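Local coordinates for protein putative branched-chain amino acid ABC transporter (PDB 4PYR) that binds glutathione between the two lobes of a periplasmic-binding-protein-like fold and, as an LppC-family lipoprotein, may regulate enzyme activity, at residues D132-S135 with Q136-K140; L179-V183 with A184-R188; A187-K190 with S191-P195; Q204-G208 with G209-E213. All coordinates share one frame; numbering follows the deposited sequence.

Contact 1. Residues D132-S135 with Q136-K140. With GSH (glutathione), chain B.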
loop_
_atom_site.group_PDB
_atom_site.type_symbol
_atom_site.label_atom_id
_atom_site.label_comp_id
_atom_site.label_asym_id
_atom_site.label_seq_id
_atom_site.Cartn_x
_atom_site.Cartn_y
_atom_site.Cartn_z
ATOM N N ASP A 132 -1.602 -6.324 -18.139
ATOM C CA ASP A 132 -2.711 -5.714 -17.427
ATOM C C ASP A 132 -2.200 -4.386 -16.869
ATOM O O ASP A 132 -0.987 -4.194 -16.733
ATOM C CB ASP A 132 -3.196 -6.613 -16.286
ATOM C CG ASP A 132 -2.100 -6.951 -15.328
ATOM O OD1 ASP A 132 -1.285 -7.804 -15.704
ATOM O OD2 ASP A 132 -1.972 -6.318 -14.270
ATOM N N ALA A 133 -3.120 -3.506 -16.512
ATOM C CA ALA A 133 -2.733 -2.142 -16.139
ATOM C C ALA A 133 -1.854 -2.103 -14.884
ATOM O O ALA A 133 -0.898 -1.305 -14.804
ATOM C CB ALA A 133 -3.966 -1.283 -15.956
ATOM N N LEU A 134 -2.134 -2.948 -13.897
ATOM C CA LEU A 134 -1.334 -2.908 -12.646
ATOM C C LEU A 134 0.078 -3.341 -12.973
ATOM O O LEU A 134 1.043 -2.732 -12.540
ATOM C CB LEU A 134 -1.912 -3.847 -11.531
ATOM C CG LEU A 134 -0.929 -4.217 -10.385
ATOM C CD1 LEU A 134 -0.576 -2.950 -9.653
ATOM C CD2 LEU A 134 -1.471 -5.226 -9.387
ATOM N N SER A 135 0.220 -4.439 -13.737
ATOM C CA SER A 135 1.542 -4.932 -14.018
ATOM C C SER A 135 2.339 -3.863 -14.764
ATOM O O SER A 135 3.527 -3.728 -14.557
ATOM C CB SER A 135 1.453 -6.155 -14.898
ATOM O OG SER A 135 0.883 -7.218 -14.163
ATOM N N GLN A 136 1.680 -3.170 -15.673
ATOM C CA GLN A 136 2.425 -2.189 -16.494
ATOM C C GLN A 136 2.845 -1.014 -15.660
ATOM O O GLN A 136 3.927 -0.552 -15.850
ATOM C CB GLN A 136 1.600 -1.727 -17.691
ATOM C CG GLN A 136 1.243 -2.845 -18.638
ATOM C CD GLN A 136 2.208 -3.023 -19.759
ATOM O OE1 GLN A 136 3.437 -2.927 -19.565
ATOM N NE2 GLN A 136 1.668 -3.342 -20.963
ATOM N N ARG A 137 2.037 -0.637 -14.676
ATOM C CA ARG A 137 2.418 0.434 -13.726
ATOM C C ARG A 137 3.595 0.017 -12.876
ATOM O O ARG A 137 4.519 0.796 -12.644
ATOM C CB ARG A 137 1.256 0.778 -12.823
ATOM C CG ARG A 137 0.234 1.670 -13.508
ATOM C CD ARG A 137 -1.011 1.959 -12.651
ATOM N NE ARG A 137 -0.644 2.544 -11.370
ATOM C CZ ARG A 137 -1.485 2.810 -10.370
ATOM N NH1 ARG A 137 -2.786 2.538 -10.467
ATOM N NH2 ARG A 137 -1.005 3.345 -9.256
ATOM N N LEU A 138 3.573 -1.244 -12.403
ATOM C CA LEU A 138 4.670 -1.761 -11.607
ATOM C C LEU A 138 5.960 -1.803 -12.386
ATOM O O LEU A 138 7.040 -1.501 -11.893
ATOM C CB LEU A 138 4.354 -3.205 -11.120
ATOM C CG LEU A 138 3.346 -3.262 -10.017
ATOM C CD1 LEU A 138 2.981 -4.698 -9.732
ATOM C CD2 LEU A 138 3.855 -2.648 -8.742
ATOM N N GLY A 139 5.863 -2.255 -13.627
ATOM C CA GLY A 139 7.052 -2.415 -14.391
ATOM C C GLY A 139 7.729 -1.077 -14.669
ATOM O O GLY A 139 8.930 -1.008 -14.538
ATOM N N LYS A 140 6.939 -0.067 -15.044
ATOM C CA LYS A 140 7.508 1.296 -15.265
ATOM C C LYS A 140 8.191 1.812 -14.000
ATOM O O LYS A 140 9.337 2.316 -14.055
ATOM C CB LYS A 140 6.389 2.243 -15.748
ATOM C CG LYS A 140 6.744 3.731 -15.783
ATOM C CD LYS A 140 7.829 4.021 -16.789
ATOM C CE LYS A 140 7.840 5.517 -17.083
ATOM N NZ LYS A 140 9.114 6.124 -17.591
HETATM N N1 GSH B . -2.239 7.652 -9.488
HETATM C CA1 GSH B . -2.597 6.349 -10.006
HETATM C C1 GSH B . -2.199 6.183 -11.458
HETATM O O11 GSH B . -1.006 6.367 -11.822
HETATM O O12 GSH B . -3.077 5.815 -12.275
HETATM C CB1 GSH B . -4.103 6.105 -9.845
HETATM C CG1 GSH B . -4.600 6.241 -8.407
HETATM C CD1 GSH B . -3.993 5.188 -7.530
HETATM O OE1 GSH B . -3.104 4.478 -7.978
HETATM N N2 GSH B . -4.516 5.118 -6.285
HETATM C CA2 GSH B . -4.108 4.176 -5.234
HETATM C C2 GSH B . -5.184 3.151 -5.038
HETATM O O2 GSH B . -5.746 2.942 -6.119
HETATM C CB2 GSH B . -3.814 4.940 -3.957
HETATM S SG2 GSH B . -3.364 6.626 -4.341
HETATM N N3 GSH B . -5.534 2.517 -3.857
HETATM C CA3 GSH B . -4.896 2.492 -2.506
HETATM C C3 GSH B . -5.818 2.681 -1.299
HETATM O O31 GSH B . -5.547 2.126 -0.186
HETATM O O32 GSH B . -6.838 3.387 -1.435
#
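This is a local, helix-starting contact in which Asp132 to Ser135 make the first turn of helix 133-150 and bond to Gln136 to Gly139 in the next. The helix crosses over between strands 125-129 and 155-158 in a beta-alpha-beta unit of a periplasmic-binding-protein-like lobe. Asp132 is the N-cap. Its backbone O takes the N-H of Gln136 at 3.0 Å, and its carboxylate is gripped twice by Ser135. The backbone N of Ser135 reaches Asp132 OD2 at 2.9 Å, coming from above the carboxylate plane, while Ser135 OG donates to Asp132 OD1 on its syn side at 2.7 Å. Arg137 N to Ala133 O, Leu138 N to Leu134 O and Gly139 N to Ser135 O continue the series. On one flank Leu134 CD1 lies against Leu138 CG at 4.0 Å, a pair that also packs on Val106 of helix 106-119. Arg137, bent at chi3 (56°), leaves the helix for the bound glutathione and forms a salt bridge with Glu107 as well. The carboxylate carbon C1 of glutathione sits over one guanidinium face. Arg137 NH2 donates to glutathione OE1, the gamma-glutamyl carbonyl oxygen, at 2.7 Å, and NH1 adds a weak bond to it.

Contact 2. Residues L179-V183 with A184-R188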
loop_
_atom_site.group_PDB
_atom_site.type_symbol
_atom_site.label_atom_id
_atom_site.label_comp_id
_atom_site.label_asym_id
_atom_site.label_seq_id
_atom_site.Cartn_x
_atom_site.Cartn_y
_atom_site.Cartn_z
ATOM N N LEU A 179 9.322 -9.888 -11.298
ATOM C CA LEU A 179 8.025 -10.045 -11.877
ATOM C C LEU A 179 7.124 -8.861 -11.619
ATOM O O LEU A 179 6.882 -8.501 -10.469
ATOM C CB LEU A 179 7.326 -11.297 -11.322
ATOM C CG LEU A 179 8.093 -12.610 -11.515
ATOM C CD1 LEU A 179 7.305 -13.832 -11.027
ATOM C CD2 LEU A 179 8.432 -12.822 -12.992
ATOM N N ALA A 180 6.595 -8.278 -12.686
ATOM C CA ALA A 180 5.442 -7.406 -12.605
ATOM C C ALA A 180 4.402 -8.053 -13.480
ATOM O O ALA A 180 4.272 -7.725 -14.652
ATOM C CB ALA A 180 5.795 -6.037 -13.157
ATOM N N LEU A 181 3.718 -9.056 -12.915
ATOM C CA LEU A 181 2.956 -10.012 -13.681
ATOM C C LEU A 181 1.843 -10.511 -12.786
ATOM O O LEU A 181 2.033 -10.682 -11.560
ATOM C CB LEU A 181 3.936 -11.146 -14.062
ATOM C CG LEU A 181 3.508 -12.192 -15.079
ATOM C CD1 LEU A 181 3.013 -11.530 -16.347
ATOM C CD2 LEU A 181 4.641 -13.179 -15.301
ATOM N N ASP A 182 0.673 -10.757 -13.385
ATOM C CA ASP A 182 -0.459 -11.268 -12.647
ATOM C C ASP A 182 -0.124 -12.663 -12.076
ATOM O O ASP A 182 0.702 -13.405 -12.630
ATOM C CB ASP A 182 -1.669 -11.367 -13.569
ATOM C CG ASP A 182 -1.377 -12.204 -14.814
ATOM O OD1 ASP A 182 -0.689 -11.698 -15.753
ATOM O OD2 ASP A 182 -1.736 -13.389 -14.826
ATOM N N VAL A 183 -0.766 -13.011 -10.972
ATOM C CA VAL A 183 -0.377 -14.177 -10.200
ATOM C C VAL A 183 -0.520 -15.474 -11.008
ATOM O O VAL A 183 0.343 -16.341 -10.893
ATOM C CB VAL A 183 -1.129 -14.196 -8.841
ATOM C CG1 VAL A 183 -2.615 -14.443 -9.011
ATOM C CG2 VAL A 183 -0.501 -15.180 -7.871
ATOM N N ALA A 184 -1.551 -15.588 -11.841
ATOM C CA ALA A 184 -1.704 -16.793 -12.689
ATOM C C ALA A 184 -0.530 -16.980 -13.668
ATOM O O ALA A 184 0.072 -18.062 -13.723
ATOM C CB ALA A 184 -3.022 -16.788 -13.462
ATOM N N GLN A 185 -0.184 -15.911 -14.393
ATOM C CA GLN A 185 0.935 -15.970 -15.302
ATOM C C GLN A 185 2.260 -16.111 -14.572
ATOM O O GLN A 185 3.171 -16.756 -15.071
ATOM C CB GLN A 185 0.925 -14.778 -16.261
ATOM C CG GLN A 185 -0.229 -14.900 -17.278
ATOM C CD GLN A 185 -0.170 -13.896 -18.421
ATOM O OE1 GLN A 185 0.031 -12.683 -18.207
ATOM N NE2 GLN A 185 -0.375 -14.392 -19.656
ATOM N N ALA A 186 2.390 -15.477 -13.397
ATOM C CA ALA A 186 3.613 -15.601 -12.631
ATOM C C ALA A 186 3.884 -17.012 -12.225
ATOM O O ALA A 186 5.034 -17.464 -12.261
ATOM C CB ALA A 186 3.538 -14.726 -11.402
ATOM N N ALA A 187 2.824 -17.706 -11.853
ATOM C CA ALA A 187 2.952 -19.108 -11.472
ATOM C C ALA A 187 3.361 -19.964 -12.652
ATOM O O ALA A 187 4.217 -20.847 -12.515
ATOM C CB ALA A 187 1.650 -19.613 -10.849
ATOM N N ARG A 188 2.770 -19.706 -13.817
ATOM C CA ARG A 188 3.197 -20.422 -15.037
ATOM C C ARG A 188 4.662 -20.149 -15.377
ATOM O O ARG A 188 5.419 -21.089 -15.721
ATOM C CB ARG A 188 2.288 -20.105 -16.230
ATOM C CG ARG A 188 2.776 -20.688 -17.544
ATOM C CD ARG A 188 2.153 -20.008 -18.753
ATOM N NE ARG A 188 2.478 -20.799 -19.921
ATOM C CZ ARG A 188 2.118 -20.536 -21.179
ATOM N NH1 ARG A 188 1.459 -19.418 -21.454
ATOM N NH2 ARG A 188 2.488 -21.340 -22.143
HETATM O O HOH W 1 -3.906 -13.805 -12.367
#
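The N-terminal cap of helix 183-192 is built by Asp182 and Gln185, with Leu179 at the end of the strand and Leu181 in the connecting loop packing against it. With CG placed between its own backbone N and carbonyl carbon (chi1 55°), the carboxylate of Asp182 folds back over the first turn. Asp182 OD2 then accepts from Gln185 N at 3.0 Å, the N-H lying 46° out of the carboxylate plane. CB and CG of Gln185 run closely past the same oxygen, and the two side chains lie obliquely across each other. A water accepts from Ala184 N at 3.0 Å and gives a weak bond to Asp182 OD2, so the N-H of Ala184, which has no carbonyl of a preceding turn to meet, is held by water. From here the alpha-helical ladder begins, with Ala186 N on Asp182 O at 2.8 Å and Ala187 N on Val183 O. The turn joins strand 176-180 to its helix in the beta-alpha-beta unit completed by strand 199-201. On the buried side, the small Ala186 faces the sheet: Leu179 CD1 meets its CB at 3.9 Å. Leu181 CD2 sits over the Ala186 backbone, 3.7 Å from its N, and Leu181 CG rests on Gln185 CB.

Contact 3. Residues A187-K190 with S191-P195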
loop_
_atom_site.group_PDB
_atom_site.type_symbol
_atom_site.label_atom_id
_atom_site.label_comp_id
_atom_site.label_asym_id
_atom_site.label_seq_id
_atom_site.Cartn_x
_atom_site.Cartn_y
_atom_site.Cartn_z
ATOM N N ALA A 187 2.824 -17.706 -11.853
ATOM C CA ALA A 187 2.952 -19.108 -11.472
ATOM C C ALA A 187 3.361 -19.964 -12.652
ATOM O O ALA A 187 4.217 -20.847 -12.515
ATOM C CB ALA A 187 1.650 -19.613 -10.849
ATOM N N ARG A 188 2.770 -19.706 -13.817
ATOM C CA ARG A 188 3.197 -20.422 -15.037
ATOM C C ARG A 188 4.662 -20.149 -15.377
ATOM O O ARG A 188 5.419 -21.089 -15.721
ATOM C CB ARG A 188 2.288 -20.105 -16.230
ATOM C CG ARG A 188 2.776 -20.688 -17.544
ATOM C CD ARG A 188 2.153 -20.008 -18.753
ATOM N NE ARG A 188 2.478 -20.799 -19.921
ATOM C CZ ARG A 188 2.118 -20.536 -21.179
ATOM N NH1 ARG A 188 1.459 -19.418 -21.454
ATOM N NH2 ARG A 188 2.488 -21.340 -22.143
ATOM N N LEU A 189 5.088 -18.880 -15.246
ATOM C CA LEU A 189 6.450 -18.578 -15.599
ATOM C C LEU A 189 7.432 -19.213 -14.576
ATOM O O LEU A 189 8.477 -19.801 -14.935
ATOM C CB LEU A 189 6.633 -17.062 -15.582
ATOM C CG LEU A 189 8.031 -16.554 -15.887
ATOM C CD1 LEU A 189 8.556 -17.208 -17.161
ATOM C CD2 LEU A 189 8.009 -15.041 -16.004
ATOM N N LYS A 190 7.100 -19.133 -13.282
ATOM C CA LYS A 190 7.971 -19.710 -12.262
ATOM C C LYS A 190 8.220 -21.191 -12.522
ATOM O O LYS A 190 9.359 -21.654 -12.408
ATOM C CB LYS A 190 7.374 -19.460 -10.852
ATOM C CG LYS A 190 8.228 -19.927 -9.657
ATOM C CD LYS A 190 9.590 -19.254 -9.574
ATOM C CE LYS A 190 10.377 -19.680 -8.336
ATOM N NZ LYS A 190 11.028 -20.973 -8.504
ATOM N N SER A 191 7.177 -21.905 -12.976
ATOM C CA SER A 191 7.289 -23.318 -13.287
ATOM C C SER A 191 8.174 -23.620 -14.526
ATOM O O SER A 191 8.711 -24.712 -14.644
ATOM C CB SER A 191 5.897 -23.914 -13.506
ATOM O OG SER A 191 5.149 -23.921 -12.295
ATOM N N ALA A 192 8.304 -22.634 -15.413
ATOM C CA ALA A 192 9.147 -22.783 -16.603
ATOM C C ALA A 192 10.600 -22.362 -16.408
ATOM O O ALA A 192 11.481 -22.766 -17.169
ATOM C CB ALA A 192 8.525 -21.977 -17.721
ATOM N N LEU A 193 10.837 -21.481 -15.444
ATOM C CA LEU A 193 12.161 -20.931 -15.264
ATOM C C LEU A 193 13.043 -21.978 -14.671
ATOM O O LEU A 193 12.573 -22.915 -14.009
ATOM C CB LEU A 193 12.120 -19.755 -14.299
ATOM C CG LEU A 193 11.528 -18.468 -14.880
ATOM C CD1 LEU A 193 11.408 -17.440 -13.772
ATOM C CD2 LEU A 193 12.409 -17.939 -16.004
ATOM N N THR A 194 14.344 -21.807 -14.856
ATOM C CA THR A 194 15.278 -22.711 -14.205
ATOM C C THR A 194 14.996 -22.672 -12.686
ATOM O O THR A 194 14.719 -21.595 -12.137
ATOM C CB THR A 194 16.716 -22.308 -14.493
ATOM O OG1 THR A 194 16.802 -21.775 -15.818
ATOM C CG2 THR A 194 17.610 -23.458 -14.368
ATOM N N PRO A 195 15.037 -23.841 -12.004
ATOM C CA PRO A 195 14.532 -23.828 -10.610
ATOM C C PRO A 195 15.298 -22.944 -9.613
ATOM O O PRO A 195 14.726 -22.496 -8.618
ATOM C CB PRO A 195 14.609 -25.287 -10.192
ATOM C CG PRO A 195 14.543 -26.036 -11.479
ATOM C CD PRO A 195 15.325 -25.215 -12.454
HETATM O O HOH W 2 13.264 -19.991 -10.103
#
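Leu189 carries CG opposite its backbone N (chi1 178°), whereas Leu193 turns CG away from its carbonyl carbon (chi1 -74°), and these two settings lean the leucines together one turn apart. Leu189 CD1 touches Leu193 CG at 4.0 Å. Leu193 CG also rests close over Leu189 O, so the backbone there is covered by an apolar group. That oxygen accepts two N-H groups: Leu193 N lies almost straight beyond the carbonyl at 2.9 Å, and Ala192 N, equally distant from Leu189 O, comes from 63° above the carbonyl plane. The doubled acceptor lies in the last, weakly bonded part of helix 183-192, where Ala192 N to Arg188 O and Leu193 N to Lys190 O are both weak. Just before this, Ser191 N still reaches Ala187 O at 3.2 Å. This end belongs to the beta-alpha-beta unit leading on to strand 199-201, whose Val199 touches Leu193, while Leu168 and Ala171 of helix 165-172 meet Leu193 too. Lys190, bent at chi2 and chi4, curls along the departing chain until its NZ gives a hydrogen bond to a water at 2.9 Å. The water lies 3.0 Å from Thr194 O, which probably accepts from it, although other acceptors compete for its protons.

Contact 4. Residues Q204-G208 with G209-E213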
loop_
_atom_site.group_PDB
_atom_site.type_symbol
_atom_site.label_atom_id
_atom_site.label_comp_id
_atom_site.label_asym_id
_atom_site.label_seq_id
_atom_site.Cartn_x
_atom_site.Cartn_y
_atom_site.Cartn_z
ATOM N N GLN A 204 1.691 -8.050 -5.132
ATOM C CA GLN A 204 0.881 -8.550 -6.241
ATOM C C GLN A 204 0.815 -10.085 -6.218
ATOM O O GLN A 204 -0.241 -10.665 -6.510
ATOM C CB GLN A 204 1.470 -8.032 -7.580
ATOM C CG GLN A 204 0.763 -8.488 -8.856
ATOM C CD GLN A 204 1.536 -8.061 -10.087
ATOM O OE1 GLN A 204 2.786 -8.110 -10.113
ATOM N NE2 GLN A 204 0.810 -7.655 -11.123
ATOM N N LEU A 205 1.922 -10.730 -5.851
ATOM C CA LEU A 205 1.991 -12.215 -5.874
ATOM C C LEU A 205 1.440 -12.916 -4.672
ATOM O O LEU A 205 1.205 -14.133 -4.714
ATOM C CB LEU A 205 3.438 -12.650 -6.082
ATOM C CG LEU A 205 4.056 -12.067 -7.349
ATOM C CD1 LEU A 205 5.452 -12.602 -7.481
ATOM C CD2 LEU A 205 3.233 -12.381 -8.591
ATOM N N ASN A 206 1.242 -12.175 -3.582
ATOM C CA ASN A 206 0.774 -12.747 -2.335
ATOM C C ASN A 206 -0.725 -12.531 -2.236
ATOM O O ASN A 206 -1.244 -11.525 -1.757
ATOM C CB ASN A 206 1.543 -12.119 -1.148
ATOM C CG ASN A 206 1.215 -12.783 0.179
ATOM O OD1 ASN A 206 0.704 -13.915 0.214
ATOM N ND2 ASN A 206 1.523 -12.103 1.296
ATOM N N VAL A 207 -1.449 -13.504 -2.753
ATOM C CA VAL A 207 -2.879 -13.377 -2.874
ATOM C C VAL A 207 -3.618 -14.139 -1.794
ATOM O O VAL A 207 -4.786 -13.818 -1.494
ATOM C CB VAL A 207 -3.356 -13.812 -4.282
ATOM C CG1 VAL A 207 -3.232 -15.316 -4.459
ATOM C CG2 VAL A 207 -4.801 -13.369 -4.486
ATOM N N GLY A 208 -2.935 -15.112 -1.188
ATOM C CA GLY A 208 -3.497 -15.947 -0.172
ATOM C C GLY A 208 -3.751 -17.343 -0.685
ATOM O O GLY A 208 -3.576 -17.602 -1.867
ATOM N N GLY A 209 -4.162 -18.221 0.211
ATOM C CA GLY A 209 -4.420 -19.631 -0.137
ATOM C C GLY A 209 -3.180 -20.414 -0.574
ATOM O O GLY A 209 -2.042 -19.971 -0.408
HETATM N N MSE A 210 -3.409 -21.612 -1.128
HETATM C CA MSE A 210 -2.318 -22.453 -1.623
HETATM C C MSE A 210 -1.709 -21.880 -2.866
HETATM O O MSE A 210 -2.418 -21.674 -3.854
HETATM C CB MSE A 210 -2.816 -23.839 -2.031
HETATM C CG MSE A 210 -1.746 -24.855 -1.693
HETATM SE SE MSE A 210 -1.884 -25.084 0.246
HETATM C CE MSE A 210 -3.020 -26.707 0.235
ATOM N N GLN A 211 -0.407 -21.589 -2.818
ATOM C CA GLN A 211 0.345 -21.060 -3.975
ATOM C C GLN A 211 1.637 -21.869 -4.187
ATOM O O GLN A 211 2.722 -21.319 -4.239
ATOM C CB GLN A 211 0.661 -19.556 -3.750
ATOM C CG GLN A 211 -0.586 -18.697 -3.760
ATOM C CD GLN A 211 -0.260 -17.204 -3.838
ATOM O OE1 GLN A 211 0.033 -16.677 -4.893
ATOM N NE2 GLN A 211 -0.350 -16.522 -2.705
ATOM N N PRO A 212 1.521 -23.211 -4.327
ATOM C CA PRO A 212 2.755 -24.016 -4.403
ATOM C C PRO A 212 3.669 -23.736 -5.579
ATOM O O PRO A 212 4.887 -23.939 -5.462
ATOM C CB PRO A 212 2.240 -25.461 -4.501
ATOM C CG PRO A 212 0.867 -25.326 -5.038
ATOM C CD PRO A 212 0.316 -24.020 -4.559
ATOM N N GLU A 213 3.110 -23.214 -6.692
ATOM C CA GLU A 213 3.980 -22.877 -7.856
ATOM C C GLU A 213 4.868 -21.681 -7.638
ATOM O O GLU A 213 5.873 -21.553 -8.318
ATOM C CB GLU A 213 3.193 -22.646 -9.154
ATOM C CG GLU A 213 2.558 -23.938 -9.677
ATOM C CD GLU A 213 1.402 -24.379 -8.814
ATOM O OE1 GLU A 213 0.634 -23.465 -8.356
ATOM O OE2 GLU A 213 1.296 -25.566 -8.577
#
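The carboxamide of Gln211 is the polar group on which Leu205 O, Val207 N and Gly208 N converge, inside the loop that carries the chain from strand 199-201 to strand 218-220, two parallel neighbours in the mixed sheet. In the model one end of the amide, Gln211 OE1, lies 2.8 Å from Leu205 O, and the other, Gln211 NE2, is 3.2 Å from Val207 N and 3.3 Å from Gly208 N. The modelled orientation is doubtful; turned over, the amide may bond to these backbone atoms from within the bend. Gln211 gets there with CG opposite its carbonyl carbon (chi1 -67°) and the chain extended beyond, so the side chain spans the loop. Val207 CG1 rests on the amide carbon Gln211 CD at 3.6 Å. The amide of Asn206 lies close by, only 17° from parallel with that of Gln211, but its ND2 is engaged by Asp221, and Asn206 O accepts from Arg249. The bend itself turns on two glycines with positive phi. In Gly208, at phi 107°, a CB would run into the preceding carbonyl oxygen, and Gly209 also sits at positive phi. Gly208 O then points back toward the crossing side chain and lies 3.7 Å from Gln211 CG.

How the contacts relate
Following the chain, contact 1 opens helix 133-150 in one beta-alpha-beta unit, and contacts 2 and 3 lie at the start and toward the end of helix 183-192 in a later unit, sharing Ala187 and Arg188. Contact 4 closes the later loop before strand 218-220. All four are local; contacts 2 and 3 overlap, the others follow in series, and none encloses another. Their ties are spatial. Gln204 of contact 4 probably bonds to Ser135 OG and to Leu181 N, joining the first turn of helix 133-150 and the lead-in to helix 183-192 to the loop. Leu205 packs on Ala186, and Glu213 lies along Ala187, Lys190 and Ser191. Of the four, only contact 1 reaches glutathione.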